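Local structure of cytochrome c2 (Rhodobacter sphaeroides, 1CXC) at residues T17-V22 with T36-Y41; Y41-R46 with L69-E74; V80-K85 with T101-K106. The protein carries electrons through its covalently bound heme c, donating them to the oxidized bacteriochlorophyll of the photosynthetic apparatus and possibly serving respiration as well. All coordinates share one frame; numbering follows the deposited sequence.

Contact 1: residues T17-V22 with T36-Y41. With HEC (heme c), chain B.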
loop_
_atom_site.group_PDB
_atom_site.type_symbol
_atom_site.label_atom_id
_atom_site.label_comp_id
_atom_site.label_asym_id
_atom_site.label_seq_id
_atom_site.Cartn_x
_atom_site.Cartn_y
_atom_site.Cartn_z
ATOM N N THR A 17 -3.903 -11.454 2.711
ATOM C CA THR A 17 -3.029 -12.402 3.349
ATOM C C THR A 17 -2.138 -11.665 4.328
ATOM O O THR A 17 -1.653 -12.218 5.321
ATOM C CB THR A 17 -2.118 -13.004 2.300
ATOM O OG1 THR A 17 -2.981 -13.624 1.379
ATOM C CG2 THR A 17 -1.175 -14.017 2.896
ATOM N N CYS A 18 -1.971 -10.343 4.124
ATOM C CA CYS A 18 -1.056 -9.573 4.977
ATOM C C CYS A 18 -1.600 -8.229 5.440
ATOM O O CYS A 18 -1.148 -7.684 6.432
ATOM C CB CYS A 18 0.234 -9.278 4.196
ATOM S SG CYS A 18 1.149 -10.755 3.734
ATOM N N HIS A 19 -2.566 -7.678 4.738
ATOM C CA HIS A 19 -3.104 -6.378 5.091
ATOM C C HIS A 19 -4.558 -6.425 5.539
ATOM O O HIS A 19 -5.379 -7.122 4.947
ATOM C CB HIS A 19 -3.028 -5.444 3.883
ATOM C CG HIS A 19 -1.594 -5.027 3.552
ATOM N ND1 HIS A 19 -0.941 -3.995 4.233
ATOM C CD2 HIS A 19 -0.817 -5.483 2.505
ATOM C CE1 HIS A 19 0.228 -3.859 3.570
ATOM N NE2 HIS A 19 0.337 -4.681 2.571
ATOM N N VAL A 20 -4.971 -5.304 6.088
ATOM C CA VAL A 20 -6.317 -5.127 6.558
ATOM C C VAL A 20 -6.691 -3.651 6.363
ATOM O O VAL A 20 -5.823 -2.885 5.964
ATOM C CB VAL A 20 -6.230 -5.463 8.045
ATOM C CG1 VAL A 20 -6.616 -4.272 8.884
ATOM C CG2 VAL A 20 -6.987 -6.727 8.386
ATOM N N ILE A 21 -7.966 -3.338 6.124
ATOM C CA ILE A 21 -8.420 -1.948 6.048
ATOM C C ILE A 21 -9.450 -1.759 7.163
ATOM O O ILE A 21 -10.516 -2.382 7.119
ATOM C CB ILE A 21 -9.067 -1.572 4.682
ATOM C CG1 ILE A 21 -8.118 -1.792 3.514
ATOM C CG2 ILE A 21 -9.539 -0.114 4.692
ATOM C CD1 ILE A 21 -8.816 -1.616 2.149
ATOM N N VAL A 22 -9.002 -1.263 8.312
ATOM C CA VAL A 22 -9.880 -1.056 9.461
ATOM C C VAL A 22 -9.989 0.442 9.706
ATOM O O VAL A 22 -8.981 1.102 9.926
ATOM C CB VAL A 22 -9.263 -1.752 10.689
ATOM C CG1 VAL A 22 -10.034 -1.392 11.942
ATOM C CG2 VAL A 22 -9.239 -3.261 10.484
ATOM N N THR A 36 0.694 -8.799 9.045
ATOM C CA THR A 36 2.031 -8.782 8.487
ATOM C C THR A 36 2.393 -7.403 7.956
ATOM O O THR A 36 3.551 -7.003 8.021
ATOM C CB THR A 36 2.087 -9.863 7.403
ATOM O OG1 THR A 36 2.000 -11.073 8.143
ATOM C CG2 THR A 36 3.375 -9.876 6.593
ATOM N N GLY A 37 1.502 -6.813 7.172
ATOM C CA GLY A 37 1.729 -5.485 6.635
ATOM C C GLY A 37 0.846 -4.480 7.375
ATOM O O GLY A 37 0.002 -4.851 8.197
ATOM N N PRO A 38 1.011 -3.169 7.139
ATOM C CA PRO A 38 0.269 -2.136 7.871
ATOM C C PRO A 38 -1.196 -2.049 7.487
ATOM O O PRO A 38 -1.610 -2.446 6.398
ATOM C CB PRO A 38 0.965 -0.852 7.467
ATOM C CG PRO A 38 1.809 -1.169 6.257
ATOM C CD PRO A 38 2.156 -2.634 6.406
ATOM N N ASN A 39 -1.988 -1.395 8.323
ATOM C CA ASN A 39 -3.388 -1.137 8.032
ATOM C C ASN A 39 -3.417 -0.140 6.883
ATOM O O ASN A 39 -2.605 0.804 6.852
ATOM C CB ASN A 39 -4.014 -0.510 9.267
ATOM C CG ASN A 39 -5.479 -0.114 9.166
ATOM O OD1 ASN A 39 -6.135 -0.209 8.133
ATOM N ND2 ASN A 39 -6.019 0.363 10.277
ATOM N N LEU A 40 -4.133 -0.460 5.804
ATOM C CA LEU A 40 -4.187 0.408 4.641
ATOM C C LEU A 40 -5.247 1.498 4.719
ATOM O O LEU A 40 -5.400 2.291 3.791
ATOM C CB LEU A 40 -4.327 -0.473 3.386
ATOM C CG LEU A 40 -3.110 -0.688 2.455
ATOM C CD1 LEU A 40 -1.774 -0.423 3.108
ATOM C CD2 LEU A 40 -3.147 -2.023 1.764
ATOM N N TYR A 41 -6.107 1.482 5.745
ATOM C CA TYR A 41 -7.077 2.554 5.899
ATOM C C TYR A 41 -6.317 3.860 6.108
ATOM O O TYR A 41 -5.379 3.931 6.900
ATOM C CB TYR A 41 -7.967 2.319 7.115
ATOM C CG TYR A 41 -8.984 3.440 7.313
ATOM C CD1 TYR A 41 -10.122 3.483 6.541
ATOM C CD2 TYR A 41 -8.702 4.481 8.186
ATOM C CE1 TYR A 41 -10.962 4.567 6.611
ATOM C CE2 TYR A 41 -9.538 5.570 8.252
ATOM C CZ TYR A 41 -10.652 5.602 7.458
ATOM O OH TYR A 41 -11.481 6.698 7.513
HETATM FE FE HEC B . 1.781 -4.761 1.165
HETATM C CHA HEC B . 3.544 -2.339 2.736
HETATM C CHB HEC B . 0.017 -2.401 -0.544
HETATM C CHC HEC B . 0.131 -7.228 -0.551
HETATM C CHD HEC B . 3.305 -7.150 3.084
HETATM N NA HEC B . 1.797 -2.788 1.074
HETATM C C1A HEC B . 2.615 -1.931 1.795
HETATM C C2A HEC B . 2.358 -0.547 1.436
HETATM C C3A HEC B . 1.387 -0.558 0.493
HETATM C C4A HEC B . 1.023 -1.952 0.302
HETATM C CMA HEC B . 0.881 0.654 -0.276
HETATM C CAA HEC B . 2.979 0.697 2.055
HETATM C CBA HEC B . 2.039 1.297 3.089
HETATM C CGA HEC B . 2.655 2.313 4.037
HETATM O O1A HEC B . 2.324 2.283 5.204
HETATM O O2A HEC B . 3.598 2.988 3.638
HETATM N NB HEC B . 0.403 -4.804 -0.245
HETATM C C1B HEC B . -0.282 -3.726 -0.785
HETATM C C2B HEC B . -1.307 -4.170 -1.715
HETATM C C3B HEC B . -1.238 -5.536 -1.793
HETATM C C4B HEC B . -0.181 -5.916 -0.862
HETATM C CMB HEC B . -2.278 -3.256 -2.471
HETATM C CAB HEC B . -1.990 -6.379 -2.661
HETATM C CBB HEC B . -1.871 -6.310 -4.125
HETATM N NC HEC B . 1.766 -6.749 1.225
HETATM C C1C HEC B . 1.027 -7.614 0.425
HETATM C C2C HEC B . 1.211 -8.990 0.840
HETATM C C3C HEC B . 2.101 -8.970 1.859
HETATM C C4C HEC B . 2.429 -7.579 2.102
HETATM C CMC HEC B . 0.389 -10.182 0.374
HETATM C CAC HEC B . 2.577 -10.063 2.576
HETATM C CBC HEC B . 3.237 -11.195 1.942
HETATM N ND HEC B . 3.107 -4.746 2.600
HETATM C C1D HEC B . 3.635 -5.823 3.309
HETATM C C2D HEC B . 4.649 -5.388 4.245
HETATM C C3D HEC B . 4.769 -4.049 4.102
HETATM C C4D HEC B . 3.793 -3.652 3.105
HETATM C CMD HEC B . 5.465 -6.272 5.186
HETATM C CAD HEC B . 5.909 -3.195 4.635
HETATM C CBD HEC B . 6.927 -2.884 3.539
HETATM C CGD HEC B . 8.327 -2.513 4.048
HETATM O O1D HEC B . 9.250 -2.497 3.246
HETATM O O2D HEC B . 8.425 -1.922 5.110
#
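Cys-18 to Val-22 and Thr-36 to Tyr-41 run alongside each other in the same general sense, their end-to-end directions 31° apart. Backbone bonds tie them at two points, Gly-37 N to Cys-18 O (2.9 Å) and Leu-40 N to Val-20 O (3.0 Å). Between these, His-19 ND1 donates to Pro-38 O at 2.7 Å. This bond is nearly straight (172°), lies in the imidazole plane and uses a lone pair of the carbonyl. His-19 NE2, also on the ring, binds the heme iron at 2.0 Å. Leu-40 CD2 covers one face of the imidazole, toward its rim, in a CH-pi contact. Cys-18 SG, bonded covalently to the heme, rests against Thr-36 CG2.

With CG anti to the backbone N (chi1 178°), Asn-39 reaches across so that its ND2 donates to Val-22 O at 3.1 Å, in the amide plane. OD1 accepts from Val-22 N on one face and from Tyr-41 N on the other, the latter closing an Asx turn. Ile-21 CG2 packs on Tyr-41 CB.

His-19 is thus fixed in rotation by iron and carbonyl together. The bond to Pro-38 O probably makes the imidazole a stronger electron donor to the iron, as in other c-type cytochromes.

Contact 2: residues Y41-R46 with L69-E74. With HEC (heme c), chain B.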
loop_
_atom_site.group_PDB
_atom_site.type_symbol
_atom_site.label_atom_id
_atom_site.label_comp_id
_atom_site.label_asym_id
_atom_site.label_seq_id
_atom_site.Cartn_x
_atom_site.Cartn_y
_atom_site.Cartn_z
ATOM N N TYR A 41 -6.107 1.482 5.745
ATOM C CA TYR A 41 -7.077 2.554 5.899
ATOM C C TYR A 41 -6.317 3.860 6.108
ATOM O O TYR A 41 -5.379 3.931 6.900
ATOM C CB TYR A 41 -7.967 2.319 7.115
ATOM C CG TYR A 41 -8.984 3.440 7.313
ATOM C CD1 TYR A 41 -10.122 3.483 6.541
ATOM C CD2 TYR A 41 -8.702 4.481 8.186
ATOM C CE1 TYR A 41 -10.962 4.567 6.611
ATOM C CE2 TYR A 41 -9.538 5.570 8.252
ATOM C CZ TYR A 41 -10.652 5.602 7.458
ATOM O OH TYR A 41 -11.481 6.698 7.513
ATOM N N GLY A 42 -6.606 4.869 5.280
ATOM C CA GLY A 42 -5.911 6.153 5.368
ATOM C C GLY A 42 -4.610 6.182 4.560
ATOM O O GLY A 42 -3.787 7.072 4.774
ATOM N N VAL A 43 -4.311 5.183 3.710
ATOM C CA VAL A 43 -3.059 5.226 2.949
ATOM C C VAL A 43 -3.049 6.380 1.977
ATOM O O VAL A 43 -1.995 6.624 1.416
ATOM C CB VAL A 43 -2.719 4.080 1.970
ATOM C CG1 VAL A 43 -1.435 3.362 2.341
ATOM C CG2 VAL A 43 -3.914 3.232 1.637
ATOM N N VAL A 44 -4.191 6.643 1.350
ATOM C CA VAL A 44 -4.253 7.695 0.347
ATOM C C VAL A 44 -3.661 9.007 0.823
ATOM O O VAL A 44 -4.150 9.613 1.766
ATOM C CB VAL A 44 -5.704 7.883 -0.129
ATOM C CG1 VAL A 44 -5.760 8.999 -1.163
ATOM C CG2 VAL A 44 -6.223 6.594 -0.764
ATOM N N GLY A 45 -2.526 9.414 0.234
ATOM C CA GLY A 45 -1.883 10.642 0.649
ATOM C C GLY A 45 -1.061 10.489 1.916
ATOM O O GLY A 45 -0.350 11.401 2.314
ATOM N N ARG A 46 -0.820 9.270 2.381
ATOM C CA ARG A 46 -0.037 9.094 3.580
ATOM C C ARG A 46 1.452 8.977 3.270
ATOM O O ARG A 46 1.883 8.325 2.311
ATOM C CB ARG A 46 -0.531 7.817 4.272
ATOM C CG ARG A 46 -0.019 7.509 5.680
ATOM C CD ARG A 46 0.107 5.983 5.843
ATOM N NE ARG A 46 -1.100 5.400 6.346
ATOM C CZ ARG A 46 -1.468 4.133 6.114
ATOM N NH1 ARG A 46 -0.612 3.122 5.967
ATOM N NH2 ARG A 46 -2.622 3.824 6.638
ATOM N N LEU A 69 8.118 10.671 0.122
ATOM C CA LEU A 69 7.142 9.891 -0.635
ATOM C C LEU A 69 5.798 9.723 0.068
ATOM O O LEU A 69 5.747 9.464 1.267
ATOM C CB LEU A 69 7.679 8.505 -0.926
ATOM C CG LEU A 69 6.638 7.462 -1.362
ATOM C CD1 LEU A 69 6.067 7.833 -2.717
ATOM C CD2 LEU A 69 7.241 6.060 -1.386
ATOM N N ALA A 70 4.737 10.241 -0.529
ATOM C CA ALA A 70 3.389 10.104 0.010
ATOM C C ALA A 70 2.624 9.298 -1.045
ATOM O O ALA A 70 2.720 9.569 -2.235
ATOM C CB ALA A 70 2.779 11.483 0.144
ATOM N N TRP A 71 1.749 8.374 -0.672
ATOM C CA TRP A 71 1.140 7.529 -1.686
ATOM C C TRP A 71 0.118 8.136 -2.622
ATOM O O TRP A 71 -0.811 8.834 -2.182
ATOM C CB TRP A 71 0.531 6.298 -0.999
ATOM C CG TRP A 71 1.604 5.411 -0.380
ATOM C CD1 TRP A 71 1.742 5.335 0.980
ATOM C CD2 TRP A 71 2.550 4.690 -1.062
ATOM N NE1 TRP A 71 2.788 4.561 1.146
ATOM C CE2 TRP A 71 3.289 4.146 -0.022
ATOM C CE3 TRP A 71 2.905 4.463 -2.391
ATOM C CZ2 TRP A 71 4.378 3.350 -0.267
ATOM C CZ3 TRP A 71 4.009 3.666 -2.646
ATOM C CH2 TRP A 71 4.728 3.111 -1.591
ATOM N N ASP A 72 0.436 8.159 -3.922
ATOM C CA ASP A 72 -0.535 8.588 -4.900
ATOM C C ASP A 72 -0.691 7.430 -5.886
ATOM O O ASP A 72 0.065 6.457 -5.803
ATOM C CB ASP A 72 -0.163 9.876 -5.626
ATOM C CG ASP A 72 1.272 9.948 -6.083
ATOM O OD1 ASP A 72 1.858 8.894 -6.294
ATOM O OD2 ASP A 72 1.622 10.994 -6.631
ATOM N N GLU A 73 -1.503 7.563 -6.931
ATOM C CA GLU A 73 -1.697 6.457 -7.838
ATOM C C GLU A 73 -0.474 6.087 -8.629
ATOM O O GLU A 73 -0.107 4.921 -8.726
ATOM C CB GLU A 73 -2.814 6.766 -8.802
ATOM C CG GLU A 73 -3.145 5.572 -9.696
ATOM C CD GLU A 73 -4.477 5.676 -10.420
ATOM O OE1 GLU A 73 -5.071 6.749 -10.434
ATOM O OE2 GLU A 73 -4.789 4.759 -11.184
ATOM N N GLU A 74 0.305 7.040 -9.109
ATOM C CA GLU A 74 1.441 6.613 -9.903
ATOM C C GLU A 74 2.494 5.882 -9.115
ATOM O O GLU A 74 3.035 4.893 -9.614
ATOM C CB GLU A 74 2.130 7.798 -10.579
HETATM FE FE HEC B . 1.781 -4.761 1.165
HETATM C CHA HEC B . 3.544 -2.339 2.736
HETATM C CHB HEC B . 0.017 -2.401 -0.544
HETATM C CHC HEC B . 0.131 -7.228 -0.551
HETATM C CHD HEC B . 3.305 -7.150 3.084
HETATM N NA HEC B . 1.797 -2.788 1.074
HETATM C C1A HEC B . 2.615 -1.931 1.795
HETATM C C2A HEC B . 2.358 -0.547 1.436
HETATM C C3A HEC B . 1.387 -0.558 0.493
HETATM C C4A HEC B . 1.023 -1.952 0.302
HETATM C CMA HEC B . 0.881 0.654 -0.276
HETATM C CAA HEC B . 2.979 0.697 2.055
HETATM C CBA HEC B . 2.039 1.297 3.089
HETATM C CGA HEC B . 2.655 2.313 4.037
HETATM O O1A HEC B . 2.324 2.283 5.204
HETATM O O2A HEC B . 3.598 2.988 3.638
HETATM N NB HEC B . 0.403 -4.804 -0.245
HETATM C C1B HEC B . -0.282 -3.726 -0.785
HETATM C C2B HEC B . -1.307 -4.170 -1.715
HETATM C C3B HEC B . -1.238 -5.536 -1.793
HETATM C C4B HEC B . -0.181 -5.916 -0.862
HETATM C CMB HEC B . -2.278 -3.256 -2.471
HETATM C CAB HEC B . -1.990 -6.379 -2.661
HETATM C CBB HEC B . -1.871 -6.310 -4.125
HETATM N NC HEC B . 1.766 -6.749 1.225
HETATM C C1C HEC B . 1.027 -7.614 0.425
HETATM C C2C HEC B . 1.211 -8.990 0.840
HETATM C C3C HEC B . 2.101 -8.970 1.859
HETATM C C4C HEC B . 2.429 -7.579 2.102
HETATM C CMC HEC B . 0.389 -10.182 0.374
HETATM C CAC HEC B . 2.577 -10.063 2.576
HETATM C CBC HEC B . 3.237 -11.195 1.942
HETATM N ND HEC B . 3.107 -4.746 2.600
HETATM C C1D HEC B . 3.635 -5.823 3.309
HETATM C C2D HEC B . 4.649 -5.388 4.245
HETATM C C3D HEC B . 4.769 -4.049 4.102
HETATM C C4D HEC B . 3.793 -3.652 3.105
HETATM C CMD HEC B . 5.465 -6.272 5.186
HETATM C CAD HEC B . 5.909 -3.195 4.635
HETATM C CBD HEC B . 6.927 -2.884 3.539
HETATM C CGD HEC B . 8.327 -2.513 4.048
HETATM O O1D HEC B . 9.250 -2.497 3.246
HETATM O O2D HEC B . 8.425 -1.922 5.110
#
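Arg-46 and Trp-71 meet through the backbone and share one heme propionate. Trp-71 N donates to Arg-46 O at 3.0 Å. Gly-45 N donates to Trp-71 O at 3.0 Å. Trp-71 NE1 reaches heme propionate oxygen O2A at 3.1 Å, with an angle of 155° at the hydrogen. Arg-46 NH1 binds the other heme propionate oxygen, O1A, also at 3.1 Å but with a more bent angle of 136°. The two carboxylate oxygens are therefore met by different donors, an indole N-H and a guanidinium N-H.

Arg-46 starts with CG anti to its backbone N (chi1 -171°), and bends at chi2 and chi3 bring the guanidinium back to the propionate. O1A lies at the edge of that group, in its plane. Val-43 CA sits over one face. NH2 donates to Asn-39 O, which gives the arginine a second anchor.

The Trp-71 ring is sandwiched. Heme methyl CMA lies over the centre of one face of the Trp-71 ring, 4.3 Å above the plane, and Leu-69 CD2 lies nearer the rim of the opposite face. Val-43 CG1 packs against Trp-71 CD1 at 4.0 Å.

Farther out, a type II beta turn from Val-43 to Arg-46 presents Gly-45 N and Arg-46 O to the second segment. Asp-72 is the N-cap of helix 73-81 and follows directly on Trp-71. Met-61 and Tyr-79 also touch the indole. Tryptophan and arginine donors gathered on an inner propionate are a familiar feature of the heme crevice in class I cytochromes c.

Contact 3: residues V80-K85 with T101-K106. With HEC (heme c), chain B.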
loop_
_atom_site.group_PDB
_atom_site.type_symbol
_atom_site.label_atom_id
_atom_site.label_comp_id
_atom_site.label_asym_id
_atom_site.label_seq_id
_atom_site.Cartn_x
_atom_site.Cartn_y
_atom_site.Cartn_z
ATOM N N VAL A 80 3.497 -1.630 -5.940
ATOM C CA VAL A 80 2.909 -2.966 -5.793
ATOM C C VAL A 80 3.397 -3.942 -6.848
ATOM O O VAL A 80 3.313 -5.145 -6.630
ATOM C CB VAL A 80 1.363 -2.936 -5.798
ATOM C CG1 VAL A 80 0.857 -2.057 -4.669
ATOM C CG2 VAL A 80 0.802 -2.492 -7.145
ATOM N N GLN A 81 3.814 -3.483 -8.038
ATOM C CA GLN A 81 4.300 -4.398 -9.049
ATOM C C GLN A 81 5.671 -4.971 -8.733
ATOM O O GLN A 81 6.037 -6.033 -9.208
ATOM C CB GLN A 81 4.307 -3.714 -10.393
ATOM C CG GLN A 81 2.887 -3.485 -10.881
ATOM C CD GLN A 81 2.852 -2.885 -12.277
ATOM O OE1 GLN A 81 3.124 -3.571 -13.257
ATOM N NE2 GLN A 81 2.574 -1.580 -12.412
ATOM N N ASP A 82 6.506 -4.244 -8.013
ATOM C CA ASP A 82 7.810 -4.758 -7.607
ATOM C C ASP A 82 8.328 -3.865 -6.496
ATOM O O ASP A 82 8.944 -2.829 -6.749
ATOM C CB ASP A 82 8.818 -4.766 -8.751
ATOM C CG ASP A 82 10.066 -5.602 -8.453
ATOM O OD1 ASP A 82 10.564 -5.565 -7.317
ATOM O OD2 ASP A 82 10.658 -6.112 -9.407
ATOM N N PRO A 83 8.068 -4.223 -5.249
ATOM C CA PRO A 83 8.351 -3.335 -4.147
ATOM C C PRO A 83 9.824 -3.063 -3.905
ATOM O O PRO A 83 10.188 -1.910 -3.715
ATOM C CB PRO A 83 7.714 -4.005 -2.949
ATOM C CG PRO A 83 6.698 -4.995 -3.483
ATOM C CD PRO A 83 7.071 -5.253 -4.920
ATOM N N THR A 84 10.706 -4.002 -4.205
ATOM C CA THR A 84 12.102 -3.769 -3.942
ATOM C C THR A 84 12.740 -2.940 -5.030
ATOM O O THR A 84 13.470 -2.001 -4.744
ATOM C CB THR A 84 12.822 -5.099 -3.766
ATOM O OG1 THR A 84 12.440 -5.540 -2.483
ATOM C CG2 THR A 84 14.322 -4.938 -3.785
ATOM N N LYS A 85 12.292 -3.101 -6.260
ATOM C CA LYS A 85 12.856 -2.309 -7.321
ATOM C C LYS A 85 12.408 -0.876 -7.119
ATOM O O LYS A 85 13.138 0.076 -7.422
ATOM C CB LYS A 85 12.352 -2.826 -8.662
ATOM C CG LYS A 85 12.888 -2.065 -9.873
ATOM C CD LYS A 85 12.470 -2.755 -11.168
ATOM C CE LYS A 85 11.793 -1.772 -12.109
ATOM N N THR A 101 6.973 -9.070 0.280
ATOM C CA THR A 101 7.446 -10.011 -0.715
ATOM C C THR A 101 6.402 -10.449 -1.731
ATOM O O THR A 101 6.785 -11.054 -2.731
ATOM C CB THR A 101 8.050 -11.236 -0.035
ATOM O OG1 THR A 101 7.018 -11.769 0.759
ATOM C CG2 THR A 101 9.224 -10.870 0.851
ATOM N N PHE A 102 5.339 -9.675 -1.858
ATOM C CA PHE A 102 4.316 -10.004 -2.835
ATOM C C PHE A 102 4.390 -9.046 -4.008
ATOM O O PHE A 102 4.829 -7.929 -3.814
ATOM C CB PHE A 102 2.923 -9.880 -2.212
ATOM C CG PHE A 102 1.759 -10.027 -3.196
ATOM C CD1 PHE A 102 1.244 -11.283 -3.473
ATOM C CD2 PHE A 102 1.193 -8.919 -3.800
ATOM C CE1 PHE A 102 0.166 -11.430 -4.333
ATOM C CE2 PHE A 102 0.128 -9.070 -4.663
ATOM C CZ PHE A 102 -0.395 -10.321 -4.924
ATOM N N LYS A 103 4.356 -9.554 -5.241
ATOM C CA LYS A 103 4.349 -8.694 -6.406
ATOM C C LYS A 103 3.032 -8.883 -7.160
ATOM O O LYS A 103 2.728 -9.997 -7.611
ATOM C CB LYS A 103 5.462 -9.059 -7.380
ATOM C CG LYS A 103 6.854 -8.784 -6.855
ATOM C CD LYS A 103 7.855 -9.187 -7.919
ATOM C CE LYS A 103 9.269 -8.956 -7.428
ATOM N NZ LYS A 103 10.220 -9.323 -8.461
ATOM N N LEU A 104 2.328 -7.784 -7.463
ATOM C CA LEU A 104 1.082 -7.846 -8.210
ATOM C C LEU A 104 1.464 -7.892 -9.670
ATOM O O LEU A 104 2.006 -6.920 -10.176
ATOM C CB LEU A 104 0.268 -6.591 -7.932
ATOM C CG LEU A 104 -1.180 -6.574 -8.386
ATOM C CD1 LEU A 104 -1.936 -7.692 -7.697
ATOM C CD2 LEU A 104 -1.828 -5.234 -8.076
ATOM N N LYS A 105 1.103 -8.940 -10.426
ATOM C CA LYS A 105 1.557 -9.007 -11.817
ATOM C C LYS A 105 0.770 -8.178 -12.792
ATOM O O LYS A 105 1.341 -7.721 -13.763
ATOM C CB LYS A 105 1.583 -10.424 -12.395
ATOM C CG LYS A 105 1.481 -11.552 -11.377
ATOM C CD LYS A 105 2.796 -11.732 -10.629
ATOM N N LYS A 106 -0.468 -7.814 -12.490
ATOM C CA LYS A 106 -1.235 -7.057 -13.451
ATOM C C LYS A 106 -1.376 -5.575 -13.111
ATOM O O LYS A 106 -1.966 -5.210 -12.103
ATOM C CB LYS A 106 -2.619 -7.672 -13.586
ATOM C CG LYS A 106 -2.762 -8.567 -14.806
ATOM C CD LYS A 106 -3.906 -9.562 -14.630
HETATM FE FE HEC B . 1.781 -4.761 1.165
HETATM C CHA HEC B . 3.544 -2.339 2.736
HETATM C CHB HEC B . 0.017 -2.401 -0.544
HETATM C CHC HEC B . 0.131 -7.228 -0.551
HETATM C CHD HEC B . 3.305 -7.150 3.084
HETATM N NA HEC B . 1.797 -2.788 1.074
HETATM C C1A HEC B . 2.615 -1.931 1.795
HETATM C C2A HEC B . 2.358 -0.547 1.436
HETATM C C3A HEC B . 1.387 -0.558 0.493
HETATM C C4A HEC B . 1.023 -1.952 0.302
HETATM C CMA HEC B . 0.881 0.654 -0.276
HETATM C CAA HEC B . 2.979 0.697 2.055
HETATM C CBA HEC B . 2.039 1.297 3.089
HETATM C CGA HEC B . 2.655 2.313 4.037
HETATM O O1A HEC B . 2.324 2.283 5.204
HETATM O O2A HEC B . 3.598 2.988 3.638
HETATM N NB HEC B . 0.403 -4.804 -0.245
HETATM C C1B HEC B . -0.282 -3.726 -0.785
HETATM C C2B HEC B . -1.307 -4.170 -1.715
HETATM C C3B HEC B . -1.238 -5.536 -1.793
HETATM C C4B HEC B . -0.181 -5.916 -0.862
HETATM C CMB HEC B . -2.278 -3.256 -2.471
HETATM C CAB HEC B . -1.990 -6.379 -2.661
HETATM C CBB HEC B . -1.871 -6.310 -4.125
HETATM N NC HEC B . 1.766 -6.749 1.225
HETATM C C1C HEC B . 1.027 -7.614 0.425
HETATM C C2C HEC B . 1.211 -8.990 0.840
HETATM C C3C HEC B . 2.101 -8.970 1.859
HETATM C C4C HEC B . 2.429 -7.579 2.102
HETATM C CMC HEC B . 0.389 -10.182 0.374
HETATM C CAC HEC B . 2.577 -10.063 2.576
HETATM C CBC HEC B . 3.237 -11.195 1.942
HETATM N ND HEC B . 3.107 -4.746 2.600
HETATM C C1D HEC B . 3.635 -5.823 3.309
HETATM C C2D HEC B . 4.649 -5.388 4.245
HETATM C C3D HEC B . 4.769 -4.049 4.102
HETATM C C4D HEC B . 3.793 -3.652 3.105
HETATM C CMD HEC B . 5.465 -6.272 5.186
HETATM C CAD HEC B . 5.909 -3.195 4.635
HETATM C CBD HEC B . 6.927 -2.884 3.539
HETATM C CGD HEC B . 8.327 -2.513 4.048
HETATM O O1D HEC B . 9.250 -2.497 3.246
HETATM O O2D HEC B . 8.425 -1.922 5.110
#
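This contact joins the junction of helices 73-81 and 83-91 to the loop that follows Met-100, the second axial ligand of the heme iron. Its central bond runs from Leu-104 N to Val-80 O, 2.9 Å long and straight at 179°. A CA-H...O contact from Gln-81 CA to Leu-104 O lies beside it.

Leu-104 and Val-80 point the same way, side by side. Leu-104 CD2 meets Val-80 CG2 at 3.9 Å, while Leu-104 CD1 touches heme atom CBB. Phe-102 leans on the porphyrin margin: its CB lies near methyl CMC, and its CE2 approaches heme CBB at 3.5 Å. On the backbone of the same residue, Phe-102 O is touched by Pro-83 CG; it is a buried carbonyl oxygen with no polar partner in the model.

Lys-103 is fully extended beyond CG. Its aliphatic part passes Gln-81 O, and CG meets Pro-83 CD obliquely. Lys-103 NZ then ends alongside the carboxylate, in a long, weak salt bridge with Asp-82 OD2 (3.4 Å). The other oxygen, Asp-82 OD1, accepts from Lys-85 N at 3.2 Å, met from above the carboxylate plane. Asp-82 therefore caps helix 83-91 as well as pairing with the lysine.

Lys-106 stands at the N-cap of helix 107-120. Ala-110 of that helix touches both Val-80 and Leu-104, and Ile-113 adds to the cover of Leu-104. Pro-83, at the start of helix 83-91, packs on Met-100.

All three contacts touch the heme, but at different places. Contact 1 supplies the histidine ligand and a thioether link, contact 2 grips a propionate, and contact 3 packs the loop just after the methionine ligand. Contacts 1 and 2 share Tyr-41 and touch through Arg-46 and Asn-39. Contacts 2 and 3 use opposite ends of helix 73-81 and lie on opposite sides of the chain's centre. Each is partly buried. Contacts 1 and 2 are centred about 8 Å from that centre, contact 3 about 11 Å. Contact 3, farther out, alone has a salt bridge between its segments, a weak one to an exposed lysine; contacts 1 and 2 rely on hydrogen bonds and apolar packing at the heme.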